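Local coordinates for protein epoxyqueuosine reductase (Streptococcus thermophilus, PDB 5D6S) that binds cobalamin and two iron-sulfur clusters as a member of the QueG family of epoxyqueuosine reductases, at residues A[97-105]-A[272-280]; A[354-365]-A[386-397]. One frame throughout, in Å; residues are numbered along the deposited sequence.

Contact 1 of 2, residues A[97-105]-A[272-280]; sequences IAVAYPHKL and YNRGIDNPL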
loop_
_atom_site.group_PDB
_atom_site.type_symbol
_atom_site.label_atom_id
_atom_site.label_comp_id
_atom_site.label_asym_id
_atom_site.label_seq_id
_atom_site.Cartn_x
_atom_site.Cartn_y
_atom_site.Cartn_z
ATOM N N ILE A 97 15.164 6.269 8.780
ATOM C CA ILE A 97 14.290 7.449 8.885
ATOM C C ILE A 97 12.801 7.092 8.867
ATOM O O ILE A 97 12.414 6.016 8.428
ATOM C CB ILE A 97 14.579 8.513 7.814
ATOM C CG1 ILE A 97 14.282 7.997 6.422
ATOM C CG2 ILE A 97 16.026 8.944 7.904
ATOM C CD1 ILE A 97 14.179 9.130 5.424
ATOM N N ALA A 98 11.996 7.996 9.413
ATOM C CA ALA A 98 10.554 7.862 9.430
ATOM C C ALA A 98 9.938 9.230 9.179
ATOM O O ALA A 98 10.349 10.211 9.793
ATOM C CB ALA A 98 10.082 7.315 10.758
ATOM N N VAL A 99 8.998 9.297 8.238
ATOM C CA VAL A 99 8.278 10.535 7.962
ATOM C C VAL A 99 6.826 10.216 8.206
ATOM O O VAL A 99 6.294 9.261 7.635
ATOM C CB VAL A 99 8.474 11.025 6.519
ATOM C CG1 VAL A 99 7.653 12.279 6.252
ATOM C CG2 VAL A 99 9.941 11.315 6.254
ATOM N N ALA A 100 6.180 11.009 9.051
ATOM C CA ALA A 100 4.793 10.751 9.383
ATOM C C ALA A 100 3.868 11.308 8.307
ATOM O O ALA A 100 4.222 12.267 7.626
ATOM C CB ALA A 100 4.459 11.348 10.737
ATOM N N TYR A 101 2.687 10.701 8.168
ATOM C CA TYR A 101 1.659 11.171 7.221
ATOM C C TYR A 101 0.258 11.123 7.837
ATOM O O TYR A 101 -0.037 10.262 8.683
ATOM C CB TYR A 101 1.688 10.361 5.915
ATOM C CG TYR A 101 1.387 8.875 6.056
ATOM C CD1 TYR A 101 2.394 7.971 6.299
ATOM C CD2 TYR A 101 0.109 8.381 5.894
ATOM C CE1 TYR A 101 2.141 6.605 6.387
ATOM C CE2 TYR A 101 -0.160 7.016 5.995
ATOM C CZ TYR A 101 0.860 6.125 6.239
ATOM O OH TYR A 101 0.631 4.761 6.358
ATOM N N PRO A 102 -0.601 12.081 7.444
ATOM C CA PRO A 102 -1.948 12.126 7.993
ATOM C C PRO A 102 -2.762 10.928 7.552
ATOM O O PRO A 102 -2.641 10.501 6.413
ATOM C CB PRO A 102 -2.541 13.396 7.398
ATOM C CG PRO A 102 -1.688 13.733 6.209
ATOM C CD PRO A 102 -0.352 13.113 6.423
ATOM N N HIS A 103 -3.623 10.444 8.434
ATOM C CA HIS A 103 -4.528 9.355 8.123
ATOM C C HIS A 103 -6.011 9.784 8.064
ATOM O O HIS A 103 -6.855 9.052 7.561
ATOM C CB HIS A 103 -4.309 8.221 9.114
ATOM C CG HIS A 103 -5.057 8.367 10.400
ATOM N ND1 HIS A 103 -4.700 9.271 11.383
ATOM C CD2 HIS A 103 -6.130 7.692 10.879
ATOM C CE1 HIS A 103 -5.530 9.147 12.405
ATOM N NE2 HIS A 103 -6.406 8.196 12.124
ATOM N N LYS A 104 -6.308 10.971 8.591
ATOM C CA LYS A 104 -7.627 11.601 8.475
ATOM C C LYS A 104 -7.474 12.709 7.462
ATOM O O LYS A 104 -6.388 13.260 7.308
ATOM C CB LYS A 104 -8.078 12.220 9.800
ATOM C CG LYS A 104 -8.787 11.291 10.783
ATOM C CD LYS A 104 -8.748 11.900 12.191
ATOM C CE LYS A 104 -10.107 11.949 12.874
ATOM N NZ LYS A 104 -10.586 10.599 13.251
ATOM N N LEU A 105 -8.560 13.050 6.789
ATOM C CA LEU A 105 -8.482 14.024 5.738
ATOM C C LEU A 105 -8.692 15.413 6.353
ATOM O O LEU A 105 -9.673 15.638 7.074
ATOM C CB LEU A 105 -9.520 13.713 4.654
ATOM C CG LEU A 105 -9.171 14.091 3.205
ATOM C CD1 LEU A 105 -7.949 13.360 2.692
ATOM C CD2 LEU A 105 -10.361 13.804 2.290
ATOM N N TYR A 272 -2.662 2.288 19.263
ATOM C CA TYR A 272 -1.638 3.321 19.103
ATOM C C TYR A 272 -1.991 4.384 18.089
ATOM O O TYR A 272 -1.308 5.412 18.018
ATOM C CB TYR A 272 -0.298 2.717 18.717
ATOM C CG TYR A 272 0.396 1.973 19.815
ATOM C CD1 TYR A 272 0.106 0.630 20.068
ATOM C CD2 TYR A 272 1.351 2.610 20.616
ATOM C CE1 TYR A 272 0.770 -0.062 21.081
ATOM C CE2 TYR A 272 2.010 1.936 21.638
ATOM C CZ TYR A 272 1.728 0.604 21.860
ATOM O OH TYR A 272 2.398 -0.049 22.860
ATOM N N ASN A 273 -3.022 4.145 17.280
ATOM C CA ASN A 273 -3.476 5.150 16.301
ATOM C C ASN A 273 -4.695 5.922 16.797
ATOM O O ASN A 273 -5.098 6.912 16.189
ATOM C CB ASN A 273 -3.742 4.506 14.933
ATOM C CG ASN A 273 -2.449 4.084 14.214
ATOM O OD1 ASN A 273 -1.516 4.869 14.103
ATOM N ND2 ASN A 273 -2.403 2.836 13.729
ATOM N N ARG A 274 -5.238 5.465 17.928
ATOM C CA ARG A 274 -6.393 6.064 18.614
ATOM C C ARG A 274 -6.478 7.587 18.475
ATOM O O ARG A 274 -7.501 8.108 18.022
ATOM C CB ARG A 274 -6.368 5.663 20.101
ATOM C CG ARG A 274 -7.614 5.972 20.909
ATOM C CD ARG A 274 -8.803 5.119 20.506
ATOM N NE ARG A 274 -9.924 5.534 21.357
ATOM C CZ ARG A 274 -11.165 5.815 20.942
ATOM N NH1 ARG A 274 -11.533 5.655 19.671
ATOM N NH2 ARG A 274 -12.069 6.220 21.825
ATOM N N GLY A 275 -5.417 8.304 18.833
ATOM C CA GLY A 275 -5.494 9.757 18.835
ATOM C C GLY A 275 -4.296 10.490 18.295
ATOM O O GLY A 275 -3.620 11.208 19.033
ATOM N N ILE A 276 -4.043 10.340 17.001
ATOM C CA ILE A 276 -3.039 11.158 16.334
ATOM C C ILE A 276 -3.674 11.885 15.162
ATOM O O ILE A 276 -4.546 11.353 14.488
ATOM C CB ILE A 276 -1.831 10.349 15.798
ATOM C CG1 ILE A 276 -1.359 9.303 16.794
ATOM C CG2 ILE A 276 -0.660 11.272 15.513
ATOM C CD1 ILE A 276 -1.931 7.960 16.496
ATOM N N ASP A 277 -3.250 13.123 14.959
ATOM C CA ASP A 277 -3.285 13.740 13.640
ATOM C C ASP A 277 -1.820 14.080 13.332
ATOM O O ASP A 277 -1.034 14.282 14.250
ATOM C CB ASP A 277 -4.295 14.917 13.562
ATOM C CG ASP A 277 -3.686 16.289 13.867
ATOM O OD1 ASP A 277 -2.446 16.443 13.983
ATOM O OD2 ASP A 277 -4.484 17.249 13.973
ATOM N N ASN A 278 -1.449 14.090 12.062
ATOM C CA ASN A 278 -0.047 14.182 11.674
ATOM C C ASN A 278 0.162 15.348 10.684
ATOM O O ASN A 278 -0.808 15.967 10.251
ATOM C CB ASN A 278 0.418 12.823 11.118
ATOM C CG ASN A 278 0.799 11.828 12.218
ATOM O OD1 ASN A 278 0.970 12.203 13.379
ATOM N ND2 ASN A 278 0.976 10.563 11.845
ATOM N N PRO A 279 1.423 15.676 10.349
ATOM C CA PRO A 279 1.670 16.987 9.723
ATOM C C PRO A 279 1.248 17.188 8.243
ATOM O O PRO A 279 0.188 17.763 7.996
ATOM C CB PRO A 279 3.191 17.200 9.918
ATOM C CG PRO A 279 3.684 16.052 10.740
ATOM C CD PRO A 279 2.676 14.956 10.622
ATOM N N LEU A 280 2.065 16.761 7.281
ATOM C CA LEU A 280 1.960 17.311 5.917
ATOM C C LEU A 280 0.628 16.988 5.228
ATOM O O LEU A 280 -0.219 17.870 5.056
ATOM C CB LEU A 280 3.166 16.897 5.037
ATOM C CG LEU A 280 3.258 15.527 4.335
ATOM C CD1 LEU A 280 4.170 15.601 3.111
ATOM C CD2 LEU A 280 3.725 14.445 5.300
#
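The His103 imidazole turns an edge to the 272-280 loop: CE1 meets the backbone O of Ile276 at 3.2 Å, near the ring plane. One face carries CG of its neighbour Lys104, offset toward the rim, and the ring also stacks with Tyr189. With chi1 at 85°, CG sits between the backbone N and carbonyl carbon of His103, which brings the ring end nearer the loop than its CB direction suggests. The second flat group, the Asn278 amide, lies beside the end of strand 93-100. Its ND2 gives a weak but fairly straight hydrogen bond to Tyr101 O (3.3 Å, 161° at the hydrogen) and another weak one to Tyr186 O. The methyl of Ala100 rests against the same amide, CB to Asn278 ND2 3.7 Å, and against Pro279, whose CD is 4.0 Å from Ala100 CB. Farther along, Pro102 CD faces Leu280 CD2 at 4.4 Å. Tyr101 starts its side chain away from the loop, and its ring stacks with Tyr191 close to the bound cobalamin. The chemistry is thus a thin apolar seam with one amide supplying the polar tie, joining the strand's exit to the loop that starts at Tyr272, a residue of the cluster pocket, without any charge pairing.

Contact 2 of 2, residues A[354-365]-A[386-397]; sequences TATAIWALGEIV and SQAEWELVCAKW
Ile358 of helix 351-364 is a knob in a hole made by Ser386, Glu389, Trp390 and Val393 of helix 384-396, in a nearly parallel helix pair (7° between directions, axes 8.3 Å apart). Such packing, with helix 370-377 between the two in sequence, is consistent with the HEAT-like helical region at the C-terminal end of this family. The two branches of Ile358 divide the hole: CG2, anti to the backbone N, reaches 3.8 Å from Trp390 CA, while CD1 lies over Ser386.

Glu389, one wall of that hole, reaches across to Ala355 and Trp359. Its CG, anti to the carbonyl carbon (chi1 -63°), lies against Ala355 O, and the bend at chi2 then brings OE2 to 3.6 Å from Trp359 CB. The Glu389 and Trp359 side chains lie side by side and point the same way, with the carboxylate plane 89° from the indole's. Arg253 completes this group: it forms a salt bridge with Glu389 OE1 and a cation-pi contact with Trp359, so the buried carboxylate has a countercharge.

Trp397, just past its helix, closes the other end. CZ2 comes 3.6 Å from Leu361 O at the ring edge and 4.0 Å from Val365 CB, while Val393 CG1 sits over the centre of one face; Met372, Leu373 and Met376 of helix 370-377 also pack on this indole. Between Trp397 and Ile358, Gly362 presents its bare CA to Val393 CG2 (4.0 Å), so the backbones come close here. Over this spot stretches Lys396, extended beyond CG and crossing Glu363 at about a right angle. Its ammonium forms a salt bridge with Glu363 OE1 whose hydrogen bond is weak, and NZ also donates to Gly362 O at 3.0 Å, approaching from 51° above the carbonyl plane.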
loop_
_atom_site.group_PDB
_atom_site.type_symbol
_atom_site.label_atom_id
_atom_site.label_comp_id
_atom_site.label_asym_id
_atom_site.label_seq_id
_atom_site.Cartn_x
_atom_site.Cartn_y
_atom_site.Cartn_z
ATOM N N THR A 354 -14.074 -5.769 -18.696
ATOM C CA THR A 354 -15.295 -6.364 -19.191
ATOM C C THR A 354 -15.824 -7.414 -18.234
ATOM O O THR A 354 -16.995 -7.412 -17.842
ATOM C CB THR A 354 -15.067 -7.001 -20.569
ATOM O OG1 THR A 354 -14.707 -5.993 -21.522
ATOM C CG2 THR A 354 -16.339 -7.724 -21.065
ATOM N N ALA A 355 -14.968 -8.362 -17.886
ATOM C CA ALA A 355 -15.392 -9.478 -17.027
ATOM C C ALA A 355 -15.816 -8.964 -15.658
ATOM O O ALA A 355 -16.754 -9.444 -15.046
ATOM C CB ALA A 355 -14.277 -10.473 -16.888
ATOM N N THR A 356 -15.119 -7.962 -15.185
ATOM C CA THR A 356 -15.445 -7.400 -13.866
ATOM C C THR A 356 -16.802 -6.694 -13.966
ATOM O O THR A 356 -17.672 -6.904 -13.132
ATOM C CB THR A 356 -14.349 -6.464 -13.391
ATOM O OG1 THR A 356 -13.098 -7.171 -13.428
ATOM C CG2 THR A 356 -14.641 -5.986 -12.018
ATOM N N ALA A 357 -17.001 -5.949 -15.049
ATOM C CA ALA A 357 -18.265 -5.259 -15.292
ATOM C C ALA A 357 -19.459 -6.228 -15.408
ATOM O O ALA A 357 -20.522 -5.951 -14.868
ATOM C CB ALA A 357 -18.171 -4.391 -16.532
ATOM N N ILE A 358 -19.281 -7.352 -16.101
ATOM C CA ILE A 358 -20.342 -8.345 -16.201
ATOM C C ILE A 358 -20.782 -8.815 -14.821
ATOM O O ILE A 358 -21.965 -8.791 -14.501
ATOM C CB ILE A 358 -19.878 -9.550 -17.031
ATOM C CG1 ILE A 358 -19.868 -9.159 -18.509
ATOM C CG2 ILE A 358 -20.798 -10.737 -16.809
ATOM C CD1 ILE A 358 -19.192 -10.178 -19.361
ATOM N N TRP A 359 -19.806 -9.150 -13.972
ATOM C CA TRP A 359 -20.081 -9.442 -12.587
ATOM C C TRP A 359 -20.834 -8.294 -11.929
ATOM O O TRP A 359 -21.806 -8.508 -11.214
ATOM C CB TRP A 359 -18.769 -9.701 -11.817
ATOM C CG TRP A 359 -18.945 -9.835 -10.319
ATOM C CD1 TRP A 359 -19.465 -10.903 -9.652
ATOM C CD2 TRP A 359 -18.625 -8.867 -9.328
ATOM N NE1 TRP A 359 -19.472 -10.665 -8.293
ATOM C CE2 TRP A 359 -18.952 -9.425 -8.068
ATOM C CE3 TRP A 359 -18.076 -7.595 -9.369
ATOM C CZ2 TRP A 359 -18.766 -8.739 -6.873
ATOM C CZ3 TRP A 359 -17.883 -6.897 -8.157
ATOM C CH2 TRP A 359 -18.230 -7.474 -6.938
ATOM N N ALA A 360 -20.334 -7.089 -12.130
ATOM C CA ALA A 360 -20.857 -5.908 -11.449
ATOM C C ALA A 360 -22.354 -5.713 -11.758
ATOM O O ALA A 360 -23.142 -5.326 -10.863
ATOM C CB ALA A 360 -20.043 -4.670 -11.804
ATOM N N LEU A 361 -22.766 -6.004 -12.991
ATOM C CA LEU A 361 -24.199 -5.916 -13.303
ATOM C C LEU A 361 -25.025 -6.916 -12.498
ATOM O O LEU A 361 -26.147 -6.609 -12.100
ATOM C CB LEU A 361 -24.451 -6.081 -14.779
ATOM C CG LEU A 361 -23.967 -4.927 -15.651
ATOM C CD1 LEU A 361 -24.085 -5.324 -17.102
ATOM C CD2 LEU A 361 -24.734 -3.648 -15.410
ATOM N N GLY A 362 -24.463 -8.088 -12.224
ATOM C CA GLY A 362 -25.168 -9.076 -11.428
ATOM C C GLY A 362 -25.340 -8.659 -9.979
ATOM O O GLY A 362 -26.167 -9.200 -9.250
ATOM N N GLU A 363 -24.548 -7.698 -9.562
ATOM C CA GLU A 363 -24.605 -7.200 -8.210
ATOM C C GLU A 363 -25.586 -6.021 -8.119
ATOM O O GLU A 363 -26.383 -5.928 -7.179
ATOM C CB GLU A 363 -23.179 -6.758 -7.799
ATOM C CG GLU A 363 -22.341 -7.732 -6.955
ATOM C CD GLU A 363 -22.925 -9.120 -6.751
ATOM O OE1 GLU A 363 -23.002 -9.916 -7.706
ATOM O OE2 GLU A 363 -23.293 -9.410 -5.598
ATOM N N ILE A 364 -25.446 -5.085 -9.062
ATOM C CA ILE A 364 -26.179 -3.821 -9.077
ATOM C C ILE A 364 -27.654 -4.029 -9.414
ATOM O O ILE A 364 -28.515 -3.516 -8.719
ATOM C CB ILE A 364 -25.517 -2.827 -10.075
ATOM C CG1 ILE A 364 -24.198 -2.315 -9.490
ATOM C CG2 ILE A 364 -26.420 -1.649 -10.378
ATOM C CD1 ILE A 364 -23.212 -1.768 -10.502
ATOM N N VAL A 365 -27.943 -4.770 -10.477
ATOM C CA VAL A 365 -29.327 -4.967 -10.924
ATOM C C VAL A 365 -29.986 -6.084 -10.113
ATOM O O VAL A 365 -29.910 -7.259 -10.477
ATOM C CB VAL A 365 -29.379 -5.314 -12.405
ATOM C CG1 VAL A 365 -30.814 -5.494 -12.857
ATOM C CG2 VAL A 365 -28.690 -4.232 -13.230
ATOM N N SER A 386 -14.295 -13.408 -18.839
ATOM C CA SER A 386 -15.635 -12.916 -19.117
ATOM C C SER A 386 -16.683 -14.037 -19.181
ATOM O O SER A 386 -17.761 -13.922 -18.586
ATOM C CB SER A 386 -15.646 -12.140 -20.407
ATOM O OG SER A 386 -14.875 -10.952 -20.270
ATOM N N GLN A 387 -16.337 -15.136 -19.863
ATOM C CA GLN A 387 -17.197 -16.318 -19.967
ATOM C C GLN A 387 -17.553 -16.842 -18.590
ATOM O O GLN A 387 -18.719 -17.020 -18.258
ATOM C CB GLN A 387 -16.488 -17.428 -20.743
ATOM C CG GLN A 387 -17.328 -18.663 -21.018
ATOM C CD GLN A 387 -18.307 -18.453 -22.159
ATOM O OE1 GLN A 387 -18.025 -17.717 -23.117
ATOM N NE2 GLN A 387 -19.465 -19.101 -22.072
ATOM N N ALA A 388 -16.539 -16.991 -17.753
ATOM C CA ALA A 388 -16.743 -17.472 -16.407
ATOM C C ALA A 388 -17.689 -16.590 -15.600
ATOM O O ALA A 388 -18.611 -17.092 -14.945
ATOM C CB ALA A 388 -15.409 -17.602 -15.708
ATOM N N GLU A 389 -17.467 -15.283 -15.629
ATOM C CA GLU A 389 -18.306 -14.347 -14.858
ATOM C C GLU A 389 -19.715 -14.332 -15.412
ATOM O O GLU A 389 -20.679 -14.254 -14.663
ATOM C CB GLU A 389 -17.724 -12.911 -14.875
ATOM C CG GLU A 389 -16.357 -12.754 -14.227
ATOM C CD GLU A 389 -16.328 -13.161 -12.762
ATOM O OE1 GLU A 389 -15.305 -13.729 -12.318
ATOM O OE2 GLU A 389 -17.333 -12.944 -12.037
ATOM N N TRP A 390 -19.817 -14.416 -16.728
ATOM C CA TRP A 390 -21.100 -14.447 -17.406
ATOM C C TRP A 390 -21.926 -15.658 -16.995
ATOM O O TRP A 390 -23.115 -15.521 -16.705
ATOM C CB TRP A 390 -20.877 -14.458 -18.918
ATOM C CG TRP A 390 -22.102 -14.582 -19.754
ATOM C CD1 TRP A 390 -23.061 -13.643 -19.934
ATOM C CD2 TRP A 390 -22.474 -15.695 -20.559
ATOM N NE1 TRP A 390 -24.013 -14.097 -20.811
ATOM C CE2 TRP A 390 -23.676 -15.356 -21.208
ATOM C CE3 TRP A 390 -21.907 -16.946 -20.795
ATOM C CZ2 TRP A 390 -24.320 -16.215 -22.064
ATOM C CZ3 TRP A 390 -22.552 -17.813 -21.663
ATOM C CH2 TRP A 390 -23.737 -17.443 -22.287
ATOM N N GLU A 391 -21.318 -16.836 -17.009
ATOM C CA GLU A 391 -22.017 -18.052 -16.570
ATOM C C GLU A 391 -22.606 -17.886 -15.173
ATOM O O GLU A 391 -23.698 -18.337 -14.904
ATOM C CB GLU A 391 -21.081 -19.254 -16.585
ATOM C CG GLU A 391 -20.805 -19.766 -17.972
ATOM C CD GLU A 391 -19.694 -20.810 -18.011
ATOM O OE1 GLU A 391 -19.380 -21.387 -16.942
ATOM O OE2 GLU A 391 -19.141 -21.044 -19.124
ATOM N N LEU A 392 -21.858 -17.251 -14.288
ATOM C CA LEU A 392 -22.328 -17.055 -12.923
ATOM C C LEU A 392 -23.525 -16.126 -12.844
ATOM O O LEU A 392 -24.431 -16.366 -12.049
ATOM C CB LEU A 392 -21.200 -16.518 -12.027
ATOM C CG LEU A 392 -20.226 -17.590 -11.524
ATOM C CD1 LEU A 392 -18.893 -16.991 -11.093
ATOM C CD2 LEU A 392 -20.838 -18.370 -10.374
ATOM N N VAL A 393 -23.517 -15.038 -13.617
ATOM C CA VAL A 393 -24.642 -14.089 -13.579
ATOM C C VAL A 393 -25.853 -14.781 -14.165
ATOM O O VAL A 393 -26.902 -14.820 -13.563
ATOM C CB VAL A 393 -24.337 -12.772 -14.323
ATOM C CG1 VAL A 393 -25.594 -11.964 -14.474
ATOM C CG2 VAL A 393 -23.291 -11.957 -13.567
ATOM N N CYS A 394 -25.679 -15.362 -15.340
ATOM C CA CYS A 394 -26.705 -16.173 -15.913
ATOM C C CYS A 394 -27.311 -17.127 -14.873
ATOM O O CYS A 394 -28.518 -17.124 -14.645
ATOM C CB CYS A 394 -26.158 -16.913 -17.118
ATOM S SG CYS A 394 -25.949 -15.826 -18.553
ATOM N N ALA A 395 -26.487 -17.921 -14.212
ATOM C CA ALA A 395 -26.998 -18.875 -13.226
ATOM C C ALA A 395 -27.759 -18.185 -12.108
ATOM O O ALA A 395 -28.797 -18.668 -11.659
ATOM C CB ALA A 395 -25.871 -19.701 -12.636
ATOM N N LYS A 396 -27.223 -17.074 -11.634
ATOM C CA LYS A 396 -27.873 -16.290 -10.589
ATOM C C LYS A 396 -29.240 -15.745 -11.060
ATOM O O LYS A 396 -30.134 -15.549 -10.268
ATOM C CB LYS A 396 -26.936 -15.159 -10.184
ATOM C CG LYS A 396 -27.512 -14.125 -9.242
ATOM C CD LYS A 396 -26.433 -13.117 -8.900
ATOM C CE LYS A 396 -26.915 -12.123 -7.863
ATOM N NZ LYS A 396 -25.740 -11.455 -7.251
ATOM N N TRP A 397 -29.368 -15.465 -12.353
ATOM C CA TRP A 397 -30.586 -14.888 -12.900
ATOM C C TRP A 397 -31.433 -15.942 -13.575
ATOM O O TRP A 397 -32.353 -15.623 -14.318
ATOM C CB TRP A 397 -30.249 -13.770 -13.901
ATOM C CG TRP A 397 -29.716 -12.499 -13.286
ATOM C CD1 TRP A 397 -29.570 -12.227 -11.979
ATOM C CD2 TRP A 397 -29.313 -11.320 -13.994
ATOM N NE1 TRP A 397 -29.089 -10.944 -11.806
ATOM C CE2 TRP A 397 -28.926 -10.367 -13.036
ATOM C CE3 TRP A 397 -29.270 -10.972 -15.341
ATOM C CZ2 TRP A 397 -28.450 -9.104 -13.380
ATOM C CZ3 TRP A 397 -28.818 -9.713 -15.688
ATOM C CH2 TRP A 397 -28.408 -8.794 -14.708
#

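Contact 1 closes before contact 2 opens along the chain, and the two share no helix or strand. Their centres are 40 Å apart and their nearest atoms about 24 Å, on opposite sides of the centre of the single chain. Contact 1 ties the end of strand 93-100, in the four-stranded antiparallel sheet, to the loop between helices 265-268 and 286-289, beside the cobalamin and one iron-sulfur cluster. Contact 2 pairs two helices of the all-helical C-terminal part; Arg253 of helix 250-255 links it back to the cluster-binding region. Contact 1 therefore lies beside the cofactors, whereas contact 2 packs helices of the C-terminal part well away from contact 1.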